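Local coordinates for protein polyprenyl synthetase (Nonlabens dokdonensis, PDB 6KD7) that probably joins isoprenoid units into geranylgeranyl pyrophosphate, as a magnesium-dependent prenyltransferase of the FPP/GGPP synthase family, at residues 148-151 with 152-155; 232-235 with 236-240; 22-25 with 26-30; 102-105 with 106-110; 311-314 with 315-319. One frame throughout, in Å; residues are numbered along the deposited sequence.

Contact 1 (148-151 with 152-155); sequences VDFE and TRDD
F150 and R153 run side by side in the same direction, the aromatic ring leaving from the last part of helix 123-150 and the guanidinium from the loop that follows. The two flat groups are turned 78° apart, so they do not stack. NH1 of R153 comes obliquely to the ring, 3.8 Å from CE1 of F150. The bend of the arginine chain at chi3 (53°) turns its guanidinium alongside the phenyl ring. CG of R153 meanwhile lies 3.6 Å from O of D149, so the start of the chain packs on backbone.

The link between the two residues is a type I beta turn from F150 to R153, near the end of the helix. R153 N donates to F150 O at 3.2 Å, with 164° at the hydrogen but from well above the carbonyl plane. One residue earlier, T152 N reaches D149 O at 3.3 Å.

T152 also works through water. Its OG1 shares one water with O of V148, 2.8 Å from each, and a second with O of D149; both waters donate to the carbonyl oxygens, bridging this exposed threonine to backbone near the helix end.

The guanidinium has further partners. NH2 of R153 makes a salt bridge with OD2 of D155 at 3.5 Å. NH1 pairs with E160 on helix 158-183. With a leucine in its place, E160 and D155 would probably both lose their charged mate. E160 and M164 also pack on F150, while D149 meets P24 of the second subunit.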
loop_
_atom_site.group_PDB
_atom_site.type_symbol
_atom_site.label_atom_id
_atom_site.label_comp_id
_atom_site.label_asym_id
_atom_site.label_seq_id
_atom_site.Cartn_x
_atom_site.Cartn_y
_atom_site.Cartn_z
ATOM N N VAL A 148 21.722 -0.884 -15.573
ATOM C CA VAL A 148 20.866 -1.541 -14.541
ATOM C C VAL A 148 21.740 -2.537 -13.776
ATOM O O VAL A 148 21.686 -2.500 -12.561
ATOM C CB VAL A 148 19.628 -2.229 -15.154
ATOM C CG1 VAL A 148 18.905 -3.132 -14.151
ATOM C CG2 VAL A 148 18.685 -1.186 -15.686
ATOM N N ASP A 149 22.499 -3.377 -14.480
ATOM C CA ASP A 149 23.357 -4.393 -13.831
ATOM C C ASP A 149 24.347 -3.693 -12.879
ATOM O O ASP A 149 24.648 -4.257 -11.812
ATOM C CB ASP A 149 24.063 -5.270 -14.855
ATOM C CG ASP A 149 23.133 -6.133 -15.699
ATOM O OD1 ASP A 149 21.946 -6.309 -15.319
ATOM O OD2 ASP A 149 23.581 -6.564 -16.766
ATOM N N PHE A 150 24.858 -2.514 -13.221
ATOM C CA PHE A 150 25.873 -1.840 -12.381
ATOM C C PHE A 150 25.272 -1.431 -11.023
ATOM O O PHE A 150 26.027 -1.285 -10.053
ATOM C CB PHE A 150 26.431 -0.585 -13.060
ATOM C CG PHE A 150 27.300 -0.790 -14.274
ATOM C CD1 PHE A 150 27.783 -2.038 -14.631
ATOM C CD2 PHE A 150 27.631 0.298 -15.063
ATOM C CE1 PHE A 150 28.572 -2.205 -15.754
ATOM C CE2 PHE A 150 28.447 0.135 -16.178
ATOM C CZ PHE A 150 28.908 -1.117 -16.523
ATOM N N GLU A 151 23.955 -1.296 -10.959
ATOM C CA GLU A 151 23.292 -0.870 -9.706
ATOM C C GLU A 151 23.582 -1.866 -8.583
ATOM O O GLU A 151 23.593 -1.443 -7.446
ATOM C CB GLU A 151 21.782 -0.748 -9.885
ATOM C CG GLU A 151 21.364 0.375 -10.800
ATOM C CD GLU A 151 19.872 0.408 -11.067
ATOM O OE1 GLU A 151 19.154 -0.352 -10.433
ATOM O OE2 GLU A 151 19.449 1.195 -11.912
ATOM N N THR A 152 23.709 -3.153 -8.892
ATOM C CA THR A 152 23.898 -4.169 -7.828
ATOM C C THR A 152 25.319 -4.718 -7.847
ATOM O O THR A 152 25.534 -5.784 -7.298
ATOM C CB THR A 152 22.836 -5.261 -7.932
ATOM O OG1 THR A 152 22.991 -5.823 -9.228
ATOM C CG2 THR A 152 21.435 -4.725 -7.755
ATOM N N ARG A 153 26.238 -4.017 -8.490
ATOM C CA ARG A 153 27.640 -4.479 -8.502
ATOM C C ARG A 153 28.461 -3.526 -7.643
ATOM O O ARG A 153 28.223 -2.327 -7.707
ATOM C CB ARG A 153 28.170 -4.538 -9.932
ATOM C CG ARG A 153 27.703 -5.766 -10.693
ATOM C CD ARG A 153 28.386 -5.864 -12.033
ATOM N NE ARG A 153 29.824 -5.789 -11.906
ATOM C CZ ARG A 153 30.634 -5.498 -12.904
ATOM N NH1 ARG A 153 30.142 -5.254 -14.104
ATOM N NH2 ARG A 153 31.931 -5.445 -12.703
ATOM N N ASP A 154 29.367 -4.055 -6.831
ATOM C CA ASP A 154 30.227 -3.158 -6.021
ATOM C C ASP A 154 31.574 -3.052 -6.733
ATOM O O ASP A 154 32.430 -2.308 -6.265
ATOM C CB ASP A 154 30.402 -3.705 -4.605
ATOM C CG ASP A 154 29.169 -4.413 -4.070
ATOM O OD1 ASP A 154 28.161 -3.725 -3.825
ATOM O OD2 ASP A 154 29.229 -5.645 -3.909
ATOM N N ASP A 155 31.697 -3.715 -7.880
ATOM C CA ASP A 155 33.007 -3.830 -8.560
ATOM C C ASP A 155 32.941 -3.389 -10.029
ATOM O O ASP A 155 33.252 -4.215 -10.881
ATOM C CB ASP A 155 33.397 -5.313 -8.496
ATOM C CG ASP A 155 32.262 -6.299 -8.786
ATOM O OD1 ASP A 155 31.219 -6.257 -8.095
ATOM O OD2 ASP A 155 32.439 -7.136 -9.677
HETATM O O HOH W 1 21.051 -4.667 -10.922
HETATM O O HOH W 2 24.660 -7.103 -11.735
#

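Contact 2 (232-235 with 236-240); sequences NKKT and YLYLK
Among the hydrogen bonds, the one that starts helix 236-241 joins L239 N to T235 O at 2.9 Å, and it is straight at 168°. T235 holds the N-cap position, but its hydroxyl is badly angled for Y236 N, and that amide instead donates to OD2 of D210, an aspartate of the second DDxxD sequence characteristic of this family.

The van der Waals contacts are chiefly those of K234 and Y238, whose side chains lie side by side, pointing the same way. The aliphatic part of the lysine runs along the tyrosine ring, CG of K234 coming obliquely to 3.7 Å from CE1 of Y238. Other carbons pack on polar atoms of T235: CG of L239 lies 3.3 Å from T235 O, and CB of L237 lies 3.7 Å from T235 OG1.

As for charge, bends at chi3 and chi4 of K234 lead its ammonium away from the ring to the carbonyl oxygens of F150 and R153. The side chain of K233 is about 6 Å from a bound magnesium ion, its amine paired with E231.

The helix start is wedged between others: Y236 and L237 pack on helices 188-215 and 283-303, and T235, Y236 and L239 meet Y161 of helix 158-183.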
loop_
_atom_site.group_PDB
_atom_site.type_symbol
_atom_site.label_atom_id
_atom_site.label_comp_id
_atom_site.label_asym_id
_atom_site.label_seq_id
_atom_site.Cartn_x
_atom_site.Cartn_y
_atom_site.Cartn_z
ATOM N N ASN A 232 23.351 7.148 -5.759
ATOM C CA ASN A 232 24.549 6.290 -5.692
ATOM C C ASN A 232 24.867 5.726 -7.080
ATOM O O ASN A 232 25.347 4.591 -7.120
ATOM C CB ASN A 232 24.381 5.179 -4.638
ATOM C CG ASN A 232 24.057 5.761 -3.280
ATOM O OD1 ASN A 232 24.746 6.680 -2.806
ATOM N ND2 ASN A 232 22.975 5.289 -2.689
ATOM N N LYS A 233 24.725 6.513 -8.153
ATOM C CA LYS A 233 25.133 6.054 -9.511
ATOM C C LYS A 233 26.649 6.116 -9.581
ATOM O O LYS A 233 27.236 7.168 -9.256
ATOM C CB LYS A 233 24.521 6.898 -10.619
ATOM C CG LYS A 233 23.032 6.684 -10.798
ATOM C CD LYS A 233 22.617 6.150 -12.159
ATOM C CE LYS A 233 21.280 6.724 -12.601
ATOM N NZ LYS A 233 20.141 6.182 -11.812
ATOM N N LYS A 234 27.269 5.018 -9.950
ATOM C CA LYS A 234 28.749 4.937 -10.019
ATOM C C LYS A 234 29.190 5.493 -11.387
ATOM O O LYS A 234 29.347 4.697 -12.341
ATOM C CB LYS A 234 29.138 3.474 -9.764
ATOM C CG LYS A 234 28.963 3.016 -8.314
ATOM C CD LYS A 234 29.543 1.637 -8.029
ATOM C CE LYS A 234 28.785 0.515 -8.702
ATOM N NZ LYS A 234 27.476 0.312 -8.043
ATOM N N THR A 235 29.254 6.816 -11.503
ATOM C CA THR A 235 29.623 7.500 -12.764
ATOM C C THR A 235 31.136 7.698 -12.803
ATOM O O THR A 235 31.821 7.320 -11.841
ATOM C CB THR A 235 28.886 8.819 -12.921
ATOM O OG1 THR A 235 29.381 9.732 -11.948
ATOM C CG2 THR A 235 27.385 8.691 -12.829
ATOM N N TYR A 236 31.639 8.267 -13.892
ATOM C CA TYR A 236 33.104 8.390 -14.082
ATOM C C TYR A 236 33.684 9.182 -12.914
ATOM O O TYR A 236 34.743 8.832 -12.432
ATOM C CB TYR A 236 33.407 9.060 -15.421
ATOM C CG TYR A 236 34.836 8.941 -15.875
ATOM C CD1 TYR A 236 35.261 7.852 -16.612
ATOM C CD2 TYR A 236 35.761 9.918 -15.572
ATOM C CE1 TYR A 236 36.572 7.731 -17.030
ATOM C CE2 TYR A 236 37.073 9.820 -15.991
ATOM C CZ TYR A 236 37.480 8.722 -16.719
ATOM O OH TYR A 236 38.772 8.629 -17.120
ATOM N N LEU A 237 32.941 10.179 -12.456
ATOM C CA LEU A 237 33.365 11.057 -11.345
ATOM C C LEU A 237 33.597 10.197 -10.094
ATOM O O LEU A 237 34.660 10.315 -9.510
ATOM C CB LEU A 237 32.192 12.019 -11.154
ATOM C CG LEU A 237 32.459 13.342 -10.454
ATOM C CD1 LEU A 237 33.767 13.948 -10.910
ATOM C CD2 LEU A 237 31.308 14.292 -10.698
ATOM N N TYR A 238 32.667 9.310 -9.748
ATOM C CA TYR A 238 32.844 8.427 -8.565
ATOM C C TYR A 238 33.938 7.380 -8.790
ATOM O O TYR A 238 34.773 7.214 -7.919
ATOM C CB TYR A 238 31.532 7.727 -8.214
ATOM C CG TYR A 238 31.644 6.626 -7.192
ATOM C CD1 TYR A 238 31.874 5.320 -7.576
ATOM C CD2 TYR A 238 31.503 6.884 -5.842
ATOM C CE1 TYR A 238 31.966 4.299 -6.649
ATOM C CE2 TYR A 238 31.596 5.878 -4.900
ATOM C CZ TYR A 238 31.829 4.579 -5.307
ATOM O OH TYR A 238 31.923 3.575 -4.400
ATOM N N LEU A 239 33.959 6.760 -9.966
ATOM C CA LEU A 239 34.911 5.661 -10.263
ATOM C C LEU A 239 36.356 6.158 -10.153
ATOM O O LEU A 239 37.180 5.410 -9.672
ATOM C CB LEU A 239 34.607 5.096 -11.652
ATOM C CG LEU A 239 33.295 4.325 -11.773
ATOM C CD1 LEU A 239 33.056 3.891 -13.204
ATOM C CD2 LEU A 239 33.286 3.124 -10.854
ATOM N N LYS A 240 36.627 7.385 -10.577
ATOM C CA LYS A 240 37.990 7.975 -10.539
ATOM C C LYS A 240 38.302 8.422 -9.104
ATOM O O LYS A 240 39.423 8.211 -8.658
ATOM C CB LYS A 240 38.109 9.153 -11.511
ATOM C CG LYS A 240 38.004 8.798 -12.980
ATOM C CD LYS A 240 38.969 7.725 -13.432
ATOM C CE LYS A 240 40.375 8.238 -13.631
ATOM N NZ LYS A 240 41.267 7.100 -13.952
#

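Contact 3 (22-25 with 26-30); sequences TEPA and GLYDP
A25 O receives the amide of D29 in the shortest direct bond here, 2.8 Å with 159° at the hydrogen. P24 O is gripped twice. Y28 N donates in the carbonyl plane at 3.2 Å, and L27 N comes from above that plane at 3.0 Å, so the N-cap carbonyl serves two amides of the first turn of helix 25-35. A water then ties the preceding loop to the same turn by donating to T22 O at 3.0 Å and to OD1 of D29 at 2.8 Å. With CG of D29 beside its own backbone N (chi1 -77°), the carboxylate folds back over A25, OD2 lying 3.5 Å from CB of that alanine.

Packing spreads from the proline, which follows a cis peptide bond at the N-cap, where the chain enters the helix. Its CG lies alongside CB of L27. CD of P24 meets CE2 of Y28 at 4.0 Å, the two side chains crossing at a slant. The tyrosine ring presents its edge to E23, O of that residue sitting 3.3 Å from CE2 of Y28, near the ring plane. One face of the ring carries CD2 of L27 toward its rim.

Beyond the turn, L27 and P30 rest on helix 100-116. P24, L27 and Y28 face the second subunit: Y28 OH is hydrogen-bonded to E142 of the second subunit, with L138 and Q145 of that subunit packing nearby.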
loop_
_atom_site.group_PDB
_atom_site.type_symbol
_atom_site.label_atom_id
_atom_site.label_comp_id
_atom_site.label_asym_id
_atom_site.label_seq_id
_atom_site.Cartn_x
_atom_site.Cartn_y
_atom_site.Cartn_z
ATOM N N THR A 22 -3.000 10.957 -35.841
ATOM C CA THR A 22 -3.727 11.538 -34.687
ATOM C C THR A 22 -4.713 10.550 -34.054
ATOM O O THR A 22 -5.028 10.731 -32.890
ATOM C CB THR A 22 -4.423 12.844 -35.073
ATOM O OG1 THR A 22 -5.415 12.503 -36.033
ATOM C CG2 THR A 22 -3.471 13.857 -35.659
ATOM N N GLU A 23 -5.192 9.563 -34.808
ATOM C CA GLU A 23 -6.220 8.634 -34.273
ATOM C C GLU A 23 -5.697 7.196 -34.256
ATOM O O GLU A 23 -5.137 6.794 -35.262
ATOM C CB GLU A 23 -7.512 8.759 -35.073
ATOM C CG GLU A 23 -8.263 10.039 -34.790
ATOM C CD GLU A 23 -9.380 10.312 -35.778
ATOM O OE1 GLU A 23 -10.212 11.193 -35.498
ATOM O OE2 GLU A 23 -9.412 9.646 -36.829
ATOM N N PRO A 24 -5.889 6.402 -33.179
ATOM C CA PRO A 24 -6.583 6.827 -31.957
ATOM C C PRO A 24 -5.752 7.752 -31.053
ATOM O O PRO A 24 -4.602 7.508 -30.884
ATOM C CB PRO A 24 -6.898 5.509 -31.250
ATOM C CG PRO A 24 -5.770 4.618 -31.655
ATOM C CD PRO A 24 -5.442 5.022 -33.072
ATOM N N ALA A 25 -6.411 8.742 -30.460
ATOM C CA ALA A 25 -5.754 9.778 -29.638
ATOM C C ALA A 25 -5.004 9.144 -28.467
ATOM O O ALA A 25 -3.928 9.618 -28.177
ATOM C CB ALA A 25 -6.783 10.766 -29.162
ATOM N N GLY A 26 -5.564 8.104 -27.853
ATOM C CA GLY A 26 -4.915 7.412 -26.713
ATOM C C GLY A 26 -3.526 6.883 -27.057
ATOM O O GLY A 26 -2.675 6.678 -26.133
ATOM N N LEU A 27 -3.289 6.608 -28.340
ATOM C CA LEU A 27 -1.960 6.155 -28.791
ATOM C C LEU A 27 -1.085 7.353 -29.204
ATOM O O LEU A 27 0.121 7.360 -28.862
ATOM C CB LEU A 27 -2.176 5.204 -29.962
ATOM C CG LEU A 27 -0.886 4.574 -30.445
ATOM C CD1 LEU A 27 -0.308 3.673 -29.351
ATOM C CD2 LEU A 27 -1.115 3.792 -31.738
ATOM N N TYR A 28 -1.611 8.289 -30.003
ATOM C CA TYR A 28 -0.761 9.279 -30.731
ATOM C C TYR A 28 -0.671 10.614 -29.974
ATOM O O TYR A 28 0.377 11.274 -30.127
ATOM C CB TYR A 28 -1.241 9.458 -32.174
ATOM C CG TYR A 28 -1.046 8.236 -33.039
ATOM C CD1 TYR A 28 0.227 7.781 -33.364
ATOM C CD2 TYR A 28 -2.125 7.545 -33.566
ATOM C CE1 TYR A 28 0.426 6.684 -34.190
ATOM C CE2 TYR A 28 -1.936 6.433 -34.382
ATOM C CZ TYR A 28 -0.662 6.026 -34.721
ATOM O OH TYR A 28 -0.499 4.920 -35.495
ATOM N N ASP A 29 -1.632 10.973 -29.118
ATOM C CA ASP A 29 -1.534 12.257 -28.353
ATOM C C ASP A 29 -0.202 12.342 -27.613
ATOM O O ASP A 29 0.500 13.339 -27.717
ATOM C CB ASP A 29 -2.621 12.431 -27.295
ATOM C CG ASP A 29 -3.971 12.837 -27.832
ATOM O OD1 ASP A 29 -4.071 13.136 -29.062
ATOM O OD2 ASP A 29 -4.919 12.832 -27.001
ATOM N N PRO A 30 0.259 11.270 -26.922
ATOM C CA PRO A 30 1.538 11.315 -26.251
ATOM C C PRO A 30 2.727 11.436 -27.201
ATOM O O PRO A 30 3.775 11.893 -26.765
ATOM C CB PRO A 30 1.596 10.019 -25.424
ATOM C CG PRO A 30 0.205 9.494 -25.417
ATOM C CD PRO A 30 -0.397 9.971 -26.731
HETATM O O HOH W 3 -3.083 12.596 -31.660
#

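Contact 4 (102-105 with 106-110); sequences TGIL and TGDAM
Two successive turns of helix 100-116, buried at the interface between two subunits, make up this contact, with I104 and D108 side by side on a face toward the partner that L105 and A109 share. The helical ladder is regular. T106 N donates to T102 O at 2.9 Å, D108 N to I104 O at 3.1 Å, and A109 N to L105 O at 3.0 Å. G107 N likewise reaches G103 O.

Side chains four apart lie alongside each other. CG2 of T102 is 4.0 Å from OG1 of T106, and CG2 of I104 is 4.1 Å from OD2 of D108. In T106 the hydroxyl sits anti to the carbonyl carbon (chi1 -67°), from where OG1 bonds to the backbone O of L27 in helix 25-35. I104 and M110 pack on helix 58-82.

The carboxylate of D108 is held from outside its own helix: OD1 takes NE2 of H78, and OD2 bonds a glycerol probably left from crystallisation. Were this side chain cut back to an alanine, H78 would probably be left without its acceptor and a gap opened against H78 of the second subunit, which packs on the same side chain.

OD1 of D108 also lies close to OD1 of D108 of the second subunit. Two carboxylates this close would probably be costly if both were charged; the bond from H78 may ease this, or one acid may hold a proton.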
loop_
_atom_site.group_PDB
_atom_site.type_symbol
_atom_site.label_atom_id
_atom_site.label_comp_id
_atom_site.label_asym_id
_atom_site.label_seq_id
_atom_site.Cartn_x
_atom_site.Cartn_y
_atom_site.Cartn_z
ATOM N N THR A 102 0.118 3.465 -21.301
ATOM C CA THR A 102 0.202 4.441 -22.399
ATOM C C THR A 102 1.671 4.621 -22.731
ATOM O O THR A 102 2.028 4.657 -23.889
ATOM C CB THR A 102 -0.503 5.750 -22.039
ATOM O OG1 THR A 102 -1.893 5.460 -21.846
ATOM C CG2 THR A 102 -0.303 6.803 -23.095
ATOM N N GLY A 103 2.498 4.812 -21.735
ATOM C CA GLY A 103 3.934 4.976 -22.006
ATOM C C GLY A 103 4.492 3.755 -22.735
ATOM O O GLY A 103 5.338 3.930 -23.620
ATOM N N ILE A 104 4.100 2.546 -22.339
ATOM C CA ILE A 104 4.688 1.305 -22.922
ATOM C C ILE A 104 4.253 1.256 -24.395
ATOM O O ILE A 104 5.091 1.263 -25.275
ATOM C CB ILE A 104 4.267 0.051 -22.146
ATOM C CG1 ILE A 104 4.916 0.037 -20.749
ATOM C CG2 ILE A 104 4.616 -1.192 -22.967
ATOM C CD1 ILE A 104 4.373 -1.065 -19.856
ATOM N N LEU A 105 2.971 1.356 -24.643
ATOM C CA LEU A 105 2.383 1.139 -25.980
ATOM C C LEU A 105 2.757 2.291 -26.910
ATOM O O LEU A 105 3.134 2.005 -28.060
ATOM C CB LEU A 105 0.869 1.038 -25.842
ATOM C CG LEU A 105 0.146 0.766 -27.149
ATOM C CD1 LEU A 105 0.582 -0.601 -27.699
ATOM C CD2 LEU A 105 -1.344 0.788 -26.922
ATOM N N THR A 106 2.642 3.552 -26.461
ATOM C CA THR A 106 3.011 4.704 -27.316
ATOM C C THR A 106 4.491 4.606 -27.653
ATOM O O THR A 106 4.870 4.937 -28.791
ATOM C CB THR A 106 2.629 6.035 -26.673
ATOM O OG1 THR A 106 1.204 5.987 -26.678
ATOM C CG2 THR A 106 3.118 7.215 -27.454
ATOM N N GLY A 107 5.336 4.216 -26.716
ATOM C CA GLY A 107 6.770 4.133 -27.049
ATOM C C GLY A 107 7.001 3.085 -28.153
ATOM O O GLY A 107 7.851 3.290 -29.057
ATOM N N ASP A 108 6.310 1.942 -28.049
ATOM C CA ASP A 108 6.376 0.866 -29.064
ATOM C C ASP A 108 5.975 1.468 -30.424
ATOM O O ASP A 108 6.707 1.255 -31.375
ATOM C CB ASP A 108 5.487 -0.307 -28.687
ATOM C CG ASP A 108 5.928 -1.110 -27.469
ATOM O OD1 ASP A 108 7.101 -0.912 -26.980
ATOM O OD2 ASP A 108 5.063 -1.968 -27.005
ATOM N N ALA A 109 4.878 2.220 -30.490
ATOM C CA ALA A 109 4.353 2.819 -31.735
ATOM C C ALA A 109 5.416 3.789 -32.284
ATOM O O ALA A 109 5.650 3.775 -33.504
ATOM C CB ALA A 109 3.027 3.463 -31.550
ATOM N N MET A 110 6.145 4.493 -31.427
ATOM C CA MET A 110 7.133 5.493 -31.890
ATOM C C MET A 110 8.313 4.751 -32.508
ATOM O O MET A 110 8.827 5.246 -33.533
ATOM C CB MET A 110 7.591 6.433 -30.764
ATOM C CG MET A 110 6.481 7.413 -30.364
ATOM S SD MET A 110 7.026 8.517 -29.034
ATOM C CE MET A 110 8.219 9.452 -29.974
#

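Contact 5 (311-314 with 315-319); sequences SKKQ and LTDFS
K312 O is gripped by two donors of one residue, T316, whose OG1 reaches it at 2.7 Å and whose N reaches it at 2.9 Å. They come from opposite faces of the carbonyl plane: the hydroxyl is tilted 23° from it, while the amide stands well above. The threonine can do this because its OG1 lies beside its own backbone N, with chi1 at -72°, pointing back along helix 309-322. The same double hold recurs three residues on, where S319 OG at 2.9 Å and S319 N at 3.0 Å bind O of L315, again from either face.

The ordinary helical ladder fills in the rest: L315 N to S311 O, D317 N to K313 O and F318 N to Q314 O. On the outward side K313 and D317 cross at a slant, CE of K313 lying 4.0 Å from OD2 of D317. K313 NZ remains 4.8 Å from OD2 of D317, so their opposite charges may attract, but the geometry makes no salt bridge. K312 instead sends its amine to E303 O, and Q314 uses OE1 for the N terminus at M1.

L315 and F318 pack against helix 42-54 and against Y197 of helix 188-215. T316 meets L299 and I302 of helix 283-303, and S319 meets I302. S319 OG, besides gripping L315 O, is hydrogen-bonded to Y197 OH. By donating back to its own helix, the T316 hydroxyl satisfies its hydrogen locally and can lie among hydrophobic side chains.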
loop_
_atom_site.group_PDB
_atom_site.type_symbol
_atom_site.label_atom_id
_atom_site.label_comp_id
_atom_site.label_asym_id
_atom_site.label_seq_id
_atom_site.Cartn_x
_atom_site.Cartn_y
_atom_site.Cartn_z
ATOM N N SER A 311 33.813 23.061 -43.656
ATOM C CA SER A 311 32.936 22.059 -43.010
ATOM C C SER A 311 33.649 21.600 -41.735
ATOM O O SER A 311 33.036 21.624 -40.708
ATOM C CB SER A 311 32.600 20.954 -43.957
ATOM O OG SER A 311 31.635 21.405 -44.893
ATOM N N LYS A 312 34.942 21.359 -41.792
ATOM C CA LYS A 312 35.748 21.009 -40.614
ATOM C C LYS A 312 35.784 22.120 -39.552
ATOM O O LYS A 312 35.906 21.784 -38.348
ATOM C CB LYS A 312 37.164 20.727 -41.073
ATOM C CG LYS A 312 37.221 19.542 -42.016
ATOM C CD LYS A 312 38.645 19.058 -42.234
ATOM C CE LYS A 312 38.704 18.008 -43.317
ATOM N NZ LYS A 312 40.086 17.536 -43.462
ATOM N N LYS A 313 35.840 23.377 -39.992
ATOM C CA LYS A 313 35.843 24.536 -39.068
ATOM C C LYS A 313 34.482 24.630 -38.381
ATOM O O LYS A 313 34.446 24.804 -37.173
ATOM C CB LYS A 313 36.116 25.833 -39.831
ATOM C CG LYS A 313 36.302 27.060 -38.953
ATOM C CD LYS A 313 35.616 28.301 -39.470
ATOM C CE LYS A 313 35.970 29.533 -38.665
ATOM N NZ LYS A 313 35.363 30.764 -39.220
ATOM N N GLN A 314 33.409 24.484 -39.150
ATOM C CA GLN A 314 32.035 24.543 -38.602
ATOM C C GLN A 314 31.891 23.401 -37.581
ATOM O O GLN A 314 31.471 23.668 -36.457
ATOM C CB GLN A 314 30.999 24.536 -39.714
ATOM C CG GLN A 314 30.850 25.922 -40.328
ATOM C CD GLN A 314 30.088 25.932 -41.630
ATOM O OE1 GLN A 314 29.033 25.310 -41.757
ATOM N NE2 GLN A 314 30.625 26.656 -42.605
ATOM N N LEU A 315 32.313 22.193 -37.934
ATOM C CA LEU A 315 32.137 20.999 -37.081
ATOM C C LEU A 315 33.017 21.161 -35.849
ATOM O O LEU A 315 32.613 20.678 -34.795
ATOM C CB LEU A 315 32.552 19.752 -37.849
ATOM C CG LEU A 315 31.728 18.502 -37.610
ATOM C CD1 LEU A 315 30.242 18.791 -37.754
ATOM C CD2 LEU A 315 32.168 17.410 -38.593
ATOM N N THR A 316 34.200 21.756 -36.007
ATOM C CA THR A 316 35.180 21.886 -34.910
ATOM C C THR A 316 34.589 22.854 -33.881
ATOM O O THR A 316 34.634 22.543 -32.688
ATOM C CB THR A 316 36.564 22.324 -35.388
ATOM O OG1 THR A 316 37.187 21.244 -36.071
ATOM C CG2 THR A 316 37.484 22.706 -34.246
ATOM N N ASP A 317 34.014 23.943 -34.359
ATOM C CA ASP A 317 33.360 24.973 -33.529
ATOM C C ASP A 317 32.129 24.375 -32.867
ATOM O O ASP A 317 31.839 24.757 -31.735
ATOM C CB ASP A 317 32.909 26.191 -34.344
ATOM C CG ASP A 317 34.091 27.064 -34.767
ATOM O OD1 ASP A 317 35.234 26.828 -34.216
ATOM O OD2 ASP A 317 33.883 27.956 -35.667
ATOM N N PHE A 318 31.347 23.588 -33.591
ATOM C CA PHE A 318 30.109 22.996 -33.029
ATOM C C PHE A 318 30.485 22.066 -31.855
ATOM O O PHE A 318 29.877 22.146 -30.815
ATOM C CB PHE A 318 29.316 22.302 -34.119
ATOM C CG PHE A 318 28.320 21.314 -33.590
ATOM C CD1 PHE A 318 28.705 20.016 -33.322
ATOM C CD2 PHE A 318 27.005 21.681 -33.391
ATOM C CE1 PHE A 318 27.782 19.101 -32.866
ATOM C CE2 PHE A 318 26.097 20.772 -32.889
ATOM C CZ PHE A 318 26.492 19.488 -32.633
ATOM N N SER A 319 31.545 21.293 -32.014
ATOM C CA SER A 319 32.061 20.336 -31.026
ATOM C C SER A 319 32.519 21.109 -29.792
ATOM O O SER A 319 32.210 20.681 -28.672
ATOM C CB SER A 319 33.173 19.504 -31.593
ATOM O OG SER A 319 32.706 18.734 -32.682
#

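In the fold
Contacts 1 and 2 join on one side of the chain, where K234 NZ reaches F150 O at 2.9 Å, linking the end of helix 123-150 to the loop that leads into helix 236-241. Contacts 3 and 4 form the second pair, with centres about 10 Å apart, and both touch the second subunit. Contact 5 stands alone, its nearest atoms at least about 17 Å from any other. Contacts 2 and 4 are buried, contact 1 lies at the surface, and 3 and 5 are partly buried. Charge pairs and waters suit the exposed turn of contact 1; the hydroxyls of contact 5 turn back on their own helix, while that of T106 in contact 4 reaches across to the neighbouring one.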